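Local atomic coordinates of ABC transporter substrate-binding protein (Streptococcus pneumoniae, PDB entry 4OHN), a protein that probably serves an ABC uptake transporter by capturing an amino acid outside the membrane, and holds histidine in the cleft between its two lobes. Residues Asn156-Leu165 against Arg172-Tyr182; Leu47-Tyr55 against Lys222-Asp233. All coordinates share one frame; numbering follows the deposited sequence.

Contacts 1 and 2 lie on opposite sides of the chain's centre, their own centres about 32 Å apart, and they do not touch. Contact 1 is the more deeply buried: a helix packs on a sheet strand, mostly through aliphatic and aromatic groups, and one end of the strand reaches the bound histidine with Asp179. Contact 2 is a helix-helix crossing, apolar in its middle and flanked, toward the two ends of segment 222-233, by a tyrosine hydroxyl bond and a lysine-aspartate salt bridge. It joins segments far apart in sequence, with contact 1 nested inside the loop they close. No helix or strand is common to the two contacts.

Contact 1: residues Asn156-Leu165 against Arg172-Tyr182; sequences NQYQTFNEAL and RIDGLLIDRVY. With HIS (histidine), chain B.
Asp179 OD2 accepts a hydrogen bond from the amino nitrogen of the bound histidine, 2.7 Å from HIS N, while the other carboxylate oxygen, OD1, lies 3.5 Å from CE2 of Phe161. OD2 also takes weak hydrogen bonds from Asn104 and Gln106, so three donors share one oxygen of a buried carboxylate that is probably negative. The Phe161 ring turns an edge to HIS CB and is held between neighbours. Ile178 lies over one face, its CG1 3.6 Å from the ring centroid; CG1 is anti to the backbone N (chi1 -177°), which carries it across the ring. The carbonyl of Leu177 meets the ring's edge, with O 3.3 Å from Phe161 CE1. Phe161 in turn points its edge at the face of Tyr182, planes 58° apart, and lays its CB over that same ring, 3.7 Å from CZ. The Tyr182 hydroxyl donates to Asn162 OD1 at 2.7 Å from well above the amide plane; this bond is doubtful to the extent that Asn162 also has a second conformer. Farther along the strand, Leu176 forks against the helix, CD1 on Ala164 CB and CD2 on Leu165 CG, both at 3.6 Å. Thr160 caps the helix's first turn, its OG1 accepting from Glu163 N. Strand 155-158, helix 161-169 and strand 175-179 form a beta-alpha-beta crossover, with strand 127-130 parallel between the two strands, and its end brings Asp179 into the histidine pocket, as in type II periplasmic binding proteins.

Contact 2: residues Leu47-Tyr55 against Lys222-Asp233; sequences LATAVFEKY and KINEAFSSLYKD
Helices 47-53 and 222-232 cross nearly at right angles (102°), their axes 9.1 Å apart, and come closest at Val51 and Ala226, whose CA atoms are separated by 5.4 Å. A single knob-into-hole contact joins the two helices in this type II periplasmic binding protein fold, linking a helix from late in the chain to one from early in it, within the same lobe. Val51 is the knob, sitting among Ile223, Ala226, Phe227 and Leu230. With CG1 anti to the backbone N (chi1 160°), its two methyls divide the hole: CG1 rests on Ala226 CB at 3.8 Å, whereas CG2 reaches Leu230 CD1 at 3.6 Å and also touches the Phe227 ring. Leu47 extends the apolar patch, CD2 crossing to Phe227 CE1 and CD1 to Leu230 CD1. On the far side of Val51, Phe52 bears on Ile223 and on Ile20 and Ile22 of the sheet. Lys54, its chain bent at chi2, runs past Leu230, CE beside CD2; in the modelled one of its two conformers, NZ forms a salt bridge with Asp233 OD2 at 2.8 Å, nearly in line with the C-O bond. Tyr55, its ring also meeting Trp11 edge-to-face, reaches the second helix by its hydroxyl: Lys222 O, already accepting from Ala226 N within the helix, takes a second bond from Tyr55 OH at 2.6 Å, with a C=O...O angle of 118°.

Contact 1: residues Asn156-Leu165 against Arg172-Tyr182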
loop_
_atom_site.group_PDB
_atom_site.type_symbol
_atom_site.label_atom_id
_atom_site.label_comp_id
_atom_site.label_asym_id
_atom_site.label_seq_id
_atom_site.Cartn_x
_atom_site.Cartn_y
_atom_site.Cartn_z
ATOM N N ASN A 156 14.954 1.128 -12.034
ATOM C CA ASN A 156 15.721 0.620 -10.908
ATOM C C ASN A 156 14.712 0.068 -9.916
ATOM O O ASN A 156 13.692 0.709 -9.645
ATOM C CB ASN A 156 16.510 1.736 -10.212
ATOM C CG ASN A 156 17.867 1.996 -10.837
ATOM O OD1 ASN A 156 18.104 1.676 -11.999
ATOM N ND2 ASN A 156 18.775 2.572 -10.047
ATOM N N GLN A 157 14.976 -1.114 -9.373
ATOM C CA GLN A 157 14.051 -1.766 -8.457
ATOM C C GLN A 157 14.597 -1.894 -7.041
ATOM O O GLN A 157 15.775 -2.168 -6.811
ATOM C CB GLN A 157 13.647 -3.125 -9.021
ATOM C CG GLN A 157 12.673 -3.021 -10.200
ATOM C CD GLN A 157 12.649 -4.256 -11.058
ATOM O OE1 GLN A 157 12.731 -5.369 -10.561
ATOM N NE2 GLN A 157 12.535 -4.061 -12.363
ATOM N N TYR A 158 13.695 -1.672 -6.098
ATOM C CA TYR A 158 13.991 -1.625 -4.671
ATOM C C TYR A 158 12.971 -2.450 -3.901
ATOM O O TYR A 158 11.765 -2.463 -4.234
ATOM C CB TYR A 158 13.894 -0.177 -4.172
ATOM C CG TYR A 158 14.894 0.728 -4.863
ATOM C CD1 TYR A 158 16.188 0.853 -4.370
ATOM C CD2 TYR A 158 14.565 1.395 -6.018
ATOM C CE1 TYR A 158 17.117 1.635 -4.995
ATOM C CE2 TYR A 158 15.495 2.201 -6.648
ATOM C CZ TYR A 158 16.756 2.305 -6.133
ATOM O OH TYR A 158 17.668 3.092 -6.798
ATOM N N GLN A 159 13.417 -3.120 -2.854
ATOM C CA GLN A 159 12.496 -3.857 -1.996
ATOM C C GLN A 159 11.528 -2.920 -1.278
ATOM O O GLN A 159 10.336 -3.230 -1.151
ATOM C CB GLN A 159 13.238 -4.701 -0.969
ATOM C CG GLN A 159 12.350 -5.760 -0.328
ATOM C CD GLN A 159 12.936 -6.418 0.909
ATOM O OE1 GLN A 159 12.628 -7.569 1.210
ATOM N NE2 GLN A 159 13.788 -5.699 1.630
ATOM N N THR A 160 12.041 -1.786 -0.819
ATOM C CA THR A 160 11.271 -0.803 -0.035
ATOM C C THR A 160 11.374 0.578 -0.654
ATOM O O THR A 160 12.382 0.951 -1.278
ATOM C CB THR A 160 11.776 -0.670 1.422
ATOM O OG1 THR A 160 13.064 -0.031 1.462
ATOM C CG2 THR A 160 11.810 -2.031 2.091
ATOM N N PHE A 161 10.339 1.385 -0.449
ATOM C CA PHE A 161 10.390 2.773 -0.875
ATOM C C PHE A 161 11.427 3.587 -0.099
ATOM O O PHE A 161 11.970 4.566 -0.646
ATOM C CB PHE A 161 8.996 3.392 -0.787
ATOM C CG PHE A 161 8.096 3.007 -1.930
ATOM C CD1 PHE A 161 8.442 3.306 -3.237
ATOM C CD2 PHE A 161 6.899 2.369 -1.698
ATOM C CE1 PHE A 161 7.602 2.986 -4.277
ATOM C CE2 PHE A 161 6.063 2.043 -2.736
ATOM C CZ PHE A 161 6.414 2.339 -4.021
ATOM N N ASN A 162 11.715 3.224 1.144
ATOM C CA ASN A 162 12.666 4.009 1.921
ATOM C C ASN A 162 14.030 4.019 1.265
ATOM O O ASN A 162 14.693 5.056 1.179
ATOM C CB ASN A 162 12.757 3.490 3.337
ATOM C CG ASN A 162 11.444 3.530 4.030
ATOM O OD1 ASN A 162 10.489 2.932 3.556
ATOM N ND2 ASN A 162 11.368 4.251 5.125
ATOM N N GLU A 163 14.469 2.864 0.792
ATOM C CA GLU A 163 15.738 2.799 0.087
ATOM C C GLU A 163 15.683 3.582 -1.203
ATOM O O GLU A 163 16.625 4.289 -1.547
ATOM C CB GLU A 163 16.127 1.347 -0.199
ATOM C CG GLU A 163 17.504 1.250 -0.807
ATOM C CD GLU A 163 17.836 -0.101 -1.392
ATOM O OE1 GLU A 163 17.021 -1.049 -1.299
ATOM O OE2 GLU A 163 18.958 -0.228 -1.938
ATOM N N ALA A 164 14.591 3.431 -1.951
ATOM C CA ALA A 164 14.436 4.162 -3.200
ATOM C C ALA A 164 14.536 5.677 -2.960
ATOM O O ALA A 164 15.125 6.419 -3.752
ATOM C CB ALA A 164 13.114 3.824 -3.848
ATOM N N LEU A 165 13.951 6.135 -1.859
ATOM C CA LEU A 165 13.964 7.549 -1.515
ATOM C C LEU A 165 15.364 8.037 -1.112
ATOM O O LEU A 165 15.736 9.155 -1.467
ATOM C CB LEU A 165 12.951 7.841 -0.413
ATOM C CG LEU A 165 11.517 7.921 -0.958
ATOM C CD1 LEU A 165 10.488 7.690 0.158
ATOM C CD2 LEU A 165 11.255 9.248 -1.661
ATOM N N ARG A 172 20.880 9.157 -7.358
ATOM C CA ARG A 172 21.145 7.879 -8.002
ATOM C C ARG A 172 20.008 7.514 -8.946
ATOM O O ARG A 172 20.213 6.784 -9.926
ATOM C CB ARG A 172 21.357 6.779 -6.968
ATOM C CG ARG A 172 22.530 7.046 -6.050
ATOM C CD ARG A 172 22.524 6.073 -4.873
ATOM N NE ARG A 172 23.585 6.405 -3.925
ATOM C CZ ARG A 172 23.473 6.343 -2.605
ATOM N NH1 ARG A 172 22.363 5.931 -2.043
ATOM N NH2 ARG A 172 24.498 6.670 -1.857
ATOM N N ILE A 173 18.811 8.003 -8.646
ATOM C CA ILE A 173 17.668 7.998 -9.562
ATOM C C ILE A 173 17.185 9.434 -9.669
ATOM O O ILE A 173 17.438 10.247 -8.769
ATOM C CB ILE A 173 16.525 7.036 -9.138
ATOM C CG1 ILE A 173 15.989 7.388 -7.745
ATOM C CG2 ILE A 173 17.043 5.599 -9.164
ATOM C CD1 ILE A 173 14.824 6.516 -7.289
ATOM N N ASP A 174 16.509 9.763 -10.760
ATOM C CA ASP A 174 15.977 11.106 -10.992
ATOM C C ASP A 174 14.509 11.254 -10.605
ATOM O O ASP A 174 14.053 12.358 -10.314
ATOM C CB ASP A 174 16.146 11.467 -12.470
ATOM C CG ASP A 174 17.598 11.482 -12.885
ATOM O OD1 ASP A 174 18.343 12.262 -12.251
ATOM O OD2 ASP A 174 17.984 10.738 -13.811
ATOM N N GLY A 175 13.776 10.143 -10.654
ATOM C CA GLY A 175 12.369 10.142 -10.292
ATOM C C GLY A 175 12.025 8.801 -9.683
ATOM O O GLY A 175 12.615 7.794 -10.012
ATOM N N LEU A 176 11.028 8.815 -8.826
ATOM C CA LEU A 176 10.540 7.623 -8.145
ATOM C C LEU A 176 9.029 7.515 -8.328
ATOM O O LEU A 176 8.296 8.452 -8.010
ATOM C CB LEU A 176 10.898 7.689 -6.650
ATOM C CG LEU A 176 10.353 6.559 -5.769
ATOM C CD1 LEU A 176 10.802 5.181 -6.235
ATOM C CD2 LEU A 176 10.791 6.829 -4.312
ATOM N N LEU A 177 8.595 6.374 -8.856
ATOM C CA LEU A 177 7.169 6.069 -8.975
ATOM C C LEU A 177 6.695 5.452 -7.666
ATOM O O LEU A 177 7.213 4.410 -7.258
ATOM C CB LEU A 177 6.956 5.113 -10.148
ATOM C CG LEU A 177 5.511 4.773 -10.533
ATOM C CD1 LEU A 177 4.753 6.031 -10.951
ATOM C CD2 LEU A 177 5.496 3.740 -11.648
ATOM N N ILE A 178 5.735 6.070 -7.012
ATOM C CA ILE A 178 5.391 5.742 -5.631
ATOM C C ILE A 178 3.951 6.131 -5.307
ATOM O O ILE A 178 3.381 7.039 -5.909
ATOM C CB ILE A 178 6.402 6.431 -4.672
ATOM C CG1 ILE A 178 6.149 6.078 -3.201
ATOM C CG2 ILE A 178 6.411 7.930 -4.881
ATOM C CD1 ILE A 178 7.278 6.528 -2.274
ATOM N N ASP A 179 3.339 5.447 -4.352
ATOM C CA ASP A 179 2.016 5.799 -3.877
ATOM C C ASP A 179 1.971 7.203 -3.293
ATOM O O ASP A 179 2.809 7.571 -2.476
ATOM C CB ASP A 179 1.567 4.794 -2.802
ATOM C CG ASP A 179 1.634 3.384 -3.284
ATOM O OD1 ASP A 179 2.745 2.888 -3.498
ATOM O OD2 ASP A 179 0.562 2.777 -3.446
ATOM N N ARG A 180 0.957 7.981 -3.666
ATOM C CA ARG A 180 0.802 9.334 -3.154
ATOM C C ARG A 180 0.648 9.348 -1.639
ATOM O O ARG A 180 1.192 10.208 -0.973
ATOM C CB ARG A 180 -0.365 10.041 -3.839
ATOM C CG ARG A 180 -0.395 11.562 -3.623
ATOM C CD ARG A 180 -1.419 12.210 -4.570
ATOM N NE ARG A 180 -1.123 13.603 -4.882
ATOM C CZ ARG A 180 -1.663 14.265 -5.902
ATOM N NH1 ARG A 180 -2.513 13.657 -6.712
ATOM N NH2 ARG A 180 -1.348 15.534 -6.117
ATOM N N VAL A 181 -0.089 8.399 -1.062
ATOM C CA VAL A 181 -0.274 8.434 0.390
ATOM C C VAL A 181 1.050 8.291 1.107
ATOM O O VAL A 181 1.288 8.919 2.125
ATOM C CB VAL A 181 -1.243 7.360 0.946
ATOM C CG1 VAL A 181 -2.633 7.535 0.355
ATOM C CG2 VAL A 181 -0.697 5.936 0.737
ATOM N N TYR A 182 1.927 7.459 0.570
ATOM C CA TYR A 182 3.237 7.314 1.185
ATOM C C TYR A 182 4.048 8.594 1.028
ATOM O O TYR A 182 4.588 9.122 1.998
ATOM C CB TYR A 182 3.954 6.108 0.573
ATOM C CG TYR A 182 5.314 5.780 1.154
ATOM C CD1 TYR A 182 5.582 4.560 1.731
ATOM C CD2 TYR A 182 6.342 6.690 1.128
ATOM C CE1 TYR A 182 6.846 4.283 2.257
ATOM C CE2 TYR A 182 7.541 6.421 1.642
ATOM C CZ TYR A 182 7.799 5.242 2.205
ATOM O OH TYR A 182 9.087 5.033 2.713
HETATM N N HIS B . 0.105 0.143 -3.110
HETATM C CA HIS B . 1.290 -0.594 -3.614
HETATM C C HIS B . 0.996 -2.073 -3.723
HETATM O O HIS B . -0.120 -2.504 -3.353
HETATM C CB HIS B . 2.567 -0.289 -2.796
HETATM C CG HIS B . 2.705 -0.962 -1.462
HETATM N ND1 HIS B . 3.941 -1.385 -1.001
HETATM C CD2 HIS B . 1.831 -1.201 -0.453
HETATM C CE1 HIS B . 3.810 -1.881 0.214
HETATM N NE2 HIS B . 2.541 -1.776 0.575
HETATM O OXT HIS B . 1.894 -2.799 -4.201
HETATM O O HOH W 1 21.137 4.258 -10.594
#

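Contact 2: residues Leu47-Tyr55 against Lys222-Asp233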
loop_
_atom_site.group_PDB
_atom_site.type_symbol
_atom_site.label_atom_id
_atom_site.label_comp_id
_atom_site.label_asym_id
_atom_site.label_seq_id
_atom_site.Cartn_x
_atom_site.Cartn_y
_atom_site.Cartn_z
ATOM N N LEU A 47 -7.088 0.252 11.704
ATOM C CA LEU A 47 -8.326 -0.193 11.072
ATOM C C LEU A 47 -8.511 -1.704 11.230
ATOM O O LEU A 47 -9.598 -2.156 11.616
ATOM C CB LEU A 47 -8.377 0.222 9.605
ATOM C CG LEU A 47 -9.667 -0.153 8.866
ATOM C CD1 LEU A 47 -10.871 0.511 9.478
ATOM C CD2 LEU A 47 -9.542 0.228 7.391
ATOM N N ALA A 48 -7.475 -2.494 10.981
ATOM C CA ALA A 48 -7.578 -3.943 11.123
ATOM C C ALA A 48 -7.825 -4.329 12.575
ATOM O O ALA A 48 -8.580 -5.243 12.868
ATOM C CB ALA A 48 -6.327 -4.620 10.625
ATOM N N THR A 49 -7.169 -3.649 13.500
ATOM C CA THR A 49 -7.398 -3.908 14.928
ATOM C C THR A 49 -8.879 -3.697 15.259
ATOM O O THR A 49 -9.516 -4.533 15.917
ATOM C CB THR A 49 -6.499 -3.022 15.817
ATOM O OG1 THR A 49 -5.133 -3.326 15.541
ATOM C CG2 THR A 49 -6.753 -3.238 17.274
ATOM N N ALA A 50 -9.442 -2.589 14.791
ATOM C CA ALA A 50 -10.843 -2.268 15.052
ATOM C C ALA A 50 -11.794 -3.253 14.370
ATOM O O ALA A 50 -12.823 -3.620 14.931
ATOM C CB ALA A 50 -11.148 -0.847 14.605
ATOM N N VAL A 51 -11.456 -3.694 13.166
ATOM C CA VAL A 51 -12.269 -4.708 12.485
ATOM C C VAL A 51 -12.311 -6.000 13.287
ATOM O O VAL A 51 -13.379 -6.550 13.560
ATOM C CB VAL A 51 -11.729 -4.977 11.055
ATOM C CG1 VAL A 51 -12.206 -6.334 10.503
ATOM C CG2 VAL A 51 -12.116 -3.818 10.126
ATOM N N PHE A 52 -11.140 -6.496 13.676
ATOM C CA PHE A 52 -11.102 -7.791 14.334
ATOM C C PHE A 52 -11.576 -7.731 15.783
ATOM O O PHE A 52 -12.072 -8.728 16.302
ATOM C CB PHE A 52 -9.756 -8.469 14.077
ATOM C CG PHE A 52 -9.673 -8.969 12.668
ATOM C CD1 PHE A 52 -10.502 -10.013 12.253
ATOM C CD2 PHE A 52 -8.865 -8.354 11.743
ATOM C CE1 PHE A 52 -10.481 -10.452 10.930
ATOM C CE2 PHE A 52 -8.859 -8.765 10.436
ATOM C CZ PHE A 52 -9.664 -9.803 10.015
ATOM N N GLU A 53 -11.523 -6.554 16.395
ATOM C CA GLU A 53 -12.133 -6.320 17.702
ATOM C C GLU A 53 -13.623 -6.653 17.694
ATOM O O GLU A 53 -14.158 -7.106 18.707
ATOM C CB GLU A 53 -11.941 -4.848 18.108
ATOM C CG GLU A 53 -12.339 -4.482 19.525
ATOM C CD GLU A 53 -13.838 -4.203 19.749
ATOM O OE1 GLU A 53 -14.627 -3.916 18.810
ATOM O OE2 GLU A 53 -14.231 -4.242 20.930
ATOM N N LYS A 54 -14.299 -6.411 16.575
ATOM C CA LYS A 54 -15.735 -6.690 16.485
ATOM C C LYS A 54 -16.025 -8.181 16.694
ATOM O O LYS A 54 -17.156 -8.539 17.024
ATOM C CB LYS A 54 -16.322 -6.262 15.124
ATOM C CG LYS A 54 -16.277 -4.764 14.769
ATOM C CD LYS A 54 -17.227 -3.903 15.593
ATOM C CE LYS A 54 -17.151 -2.435 15.181
ATOM N NZ LYS A 54 -18.153 -1.588 15.880
ATOM N N TYR A 55 -15.021 -9.039 16.490
ATOM C CA TYR A 55 -15.180 -10.492 16.568
ATOM C C TYR A 55 -14.370 -11.115 17.700
ATOM O O TYR A 55 -14.291 -12.340 17.812
ATOM C CB TYR A 55 -14.761 -11.134 15.223
ATOM C CG TYR A 55 -15.505 -10.527 14.058
ATOM C CD1 TYR A 55 -16.854 -10.769 13.885
ATOM C CD2 TYR A 55 -14.869 -9.681 13.164
ATOM C CE1 TYR A 55 -17.559 -10.191 12.840
ATOM C CE2 TYR A 55 -15.551 -9.090 12.116
ATOM C CZ TYR A 55 -16.904 -9.352 11.962
ATOM O OH TYR A 55 -17.643 -8.799 10.944
ATOM N N LYS A 222 -16.878 -10.856 6.604
ATOM C CA LYS A 222 -16.729 -10.330 7.962
ATOM C C LYS A 222 -15.948 -9.021 8.000
ATOM O O LYS A 222 -16.247 -8.129 8.810
ATOM C CB LYS A 222 -16.112 -11.379 8.890
ATOM C CG LYS A 222 -16.996 -12.595 9.070
ATOM C CD LYS A 222 -18.404 -12.229 9.553
ATOM C CE LYS A 222 -19.210 -13.448 9.950
ATOM N NZ LYS A 222 -20.649 -13.088 10.124
ATOM N N ILE A 223 -14.945 -8.873 7.147
ATOM C CA ILE A 223 -14.226 -7.608 7.062
ATOM C C ILE A 223 -15.201 -6.547 6.542
ATOM O O ILE A 223 -15.304 -5.454 7.106
ATOM C CB ILE A 223 -12.995 -7.734 6.145
ATOM C CG1 ILE A 223 -11.971 -8.672 6.776
ATOM C CG2 ILE A 223 -12.414 -6.357 5.848
ATOM C CD1 ILE A 223 -10.889 -9.113 5.809
ATOM N N ASN A 224 -15.938 -6.848 5.480
ATOM C CA ASN A 224 -16.871 -5.862 4.918
ATOM C C ASN A 224 -17.956 -5.456 5.911
ATOM O O ASN A 224 -18.308 -4.265 6.009
ATOM C CB ASN A 224 -17.502 -6.412 3.648
ATOM C CG ASN A 224 -16.529 -6.519 2.489
ATOM O OD1 ASN A 224 -15.509 -5.811 2.442
ATOM N ND2 ASN A 224 -16.822 -7.400 1.538
ATOM N N GLU A 225 -18.513 -6.414 6.636
ATOM C CA GLU A 225 -19.537 -6.094 7.634
ATOM C C GLU A 225 -18.972 -5.205 8.718
ATOM O O GLU A 225 -19.661 -4.283 9.191
ATOM C CB GLU A 225 -20.090 -7.371 8.250
ATOM C CG GLU A 225 -20.925 -8.199 7.285
ATOM C CD GLU A 225 -21.228 -9.578 7.764
ATOM O OE1 GLU A 225 -20.921 -9.942 8.918
ATOM O OE2 GLU A 225 -21.819 -10.339 6.954
ATOM N N ALA A 226 -17.738 -5.461 9.147
ATOM C CA ALA A 226 -17.117 -4.613 10.147
ATOM C C ALA A 226 -16.895 -3.201 9.599
ATOM O O ALA A 226 -17.086 -2.215 10.336
ATOM C CB ALA A 226 -15.815 -5.207 10.598
ATOM N N PHE A 227 -16.485 -3.071 8.339
ATOM C CA PHE A 227 -16.386 -1.726 7.767
ATOM C C PHE A 227 -17.730 -0.983 7.935
ATOM O O PHE A 227 -17.748 0.199 8.295
ATOM C CB PHE A 227 -15.995 -1.732 6.276
ATOM C CG PHE A 227 -14.563 -2.120 5.970
ATOM C CD1 PHE A 227 -13.568 -2.152 6.932
ATOM C CD2 PHE A 227 -14.221 -2.441 4.672
ATOM C CE1 PHE A 227 -12.264 -2.480 6.591
ATOM C CE2 PHE A 227 -12.916 -2.767 4.332
ATOM C CZ PHE A 227 -11.932 -2.787 5.311
ATOM N N SER A 228 -18.858 -1.646 7.673
ATOM C CA SER A 228 -20.154 -0.967 7.795
ATOM C C SER A 228 -20.382 -0.389 9.188
ATOM O O SER A 228 -20.898 0.729 9.322
ATOM C CB SER A 228 -21.300 -1.911 7.441
ATOM O OG SER A 228 -21.211 -2.318 6.090
ATOM N N SER A 229 -19.977 -1.110 10.226
ATOM C CA SER A 229 -20.101 -0.612 11.596
ATOM C C SER A 229 -19.156 0.553 11.814
ATOM O O SER A 229 -19.546 1.547 12.400
ATOM C CB SER A 229 -19.758 -1.722 12.631
ATOM O OG SER A 229 -20.859 -2.541 12.956
ATOM N N LEU A 230 -17.907 0.413 11.358
ATOM C CA LEU A 230 -16.881 1.407 11.655
ATOM C C LEU A 230 -17.165 2.736 10.967
ATOM O O LEU A 230 -16.783 3.783 11.486
ATOM C CB LEU A 230 -15.487 0.886 11.284
ATOM C CG LEU A 230 -15.062 -0.352 12.083
ATOM C CD1 LEU A 230 -13.807 -0.955 11.514
ATOM C CD2 LEU A 230 -14.829 -0.018 13.515
ATOM N N TYR A 231 -17.864 2.711 9.843
ATOM C CA TYR A 231 -18.245 3.950 9.169
ATOM C C TYR A 231 -19.240 4.776 9.972
ATOM O O TYR A 231 -19.280 5.997 9.874
ATOM C CB TYR A 231 -18.841 3.671 7.780
ATOM C CG TYR A 231 -17.836 3.195 6.756
ATOM C CD1 TYR A 231 -16.584 3.780 6.658
ATOM C CD2 TYR A 231 -18.138 2.166 5.882
ATOM C CE1 TYR A 231 -15.657 3.358 5.718
ATOM C CE2 TYR A 231 -17.205 1.725 4.944
ATOM C CZ TYR A 231 -15.976 2.334 4.872
ATOM O OH TYR A 231 -15.029 1.931 3.945
ATOM N N LYS A 232 -20.104 4.123 10.726
ATOM C CA LYS A 232 -21.127 4.839 11.472
ATOM C C LYS A 232 -20.844 4.984 12.946
ATOM O O LYS A 232 -21.489 5.793 13.586
ATOM C CB LYS A 232 -22.494 4.216 11.255
ATOM C CG LYS A 232 -22.587 2.765 11.705
ATOM C CD LYS A 232 -23.991 2.215 11.490
ATOM C CE LYS A 232 -23.952 0.691 11.527
ATOM N NZ LYS A 232 -25.302 0.085 11.335
ATOM N N ASP A 233 -19.897 4.229 13.504
ATOM C CA ASP A 233 -19.634 4.350 14.937
ATOM C C ASP A 233 -18.581 5.387 15.310
ATOM O O ASP A 233 -18.225 5.519 16.489
ATOM C CB ASP A 233 -19.344 2.986 15.604
ATOM C CG ASP A 233 -18.067 2.348 15.147
ATOM O OD1 ASP A 233 -17.193 3.018 14.554
ATOM O OD2 ASP A 233 -17.931 1.114 15.382
#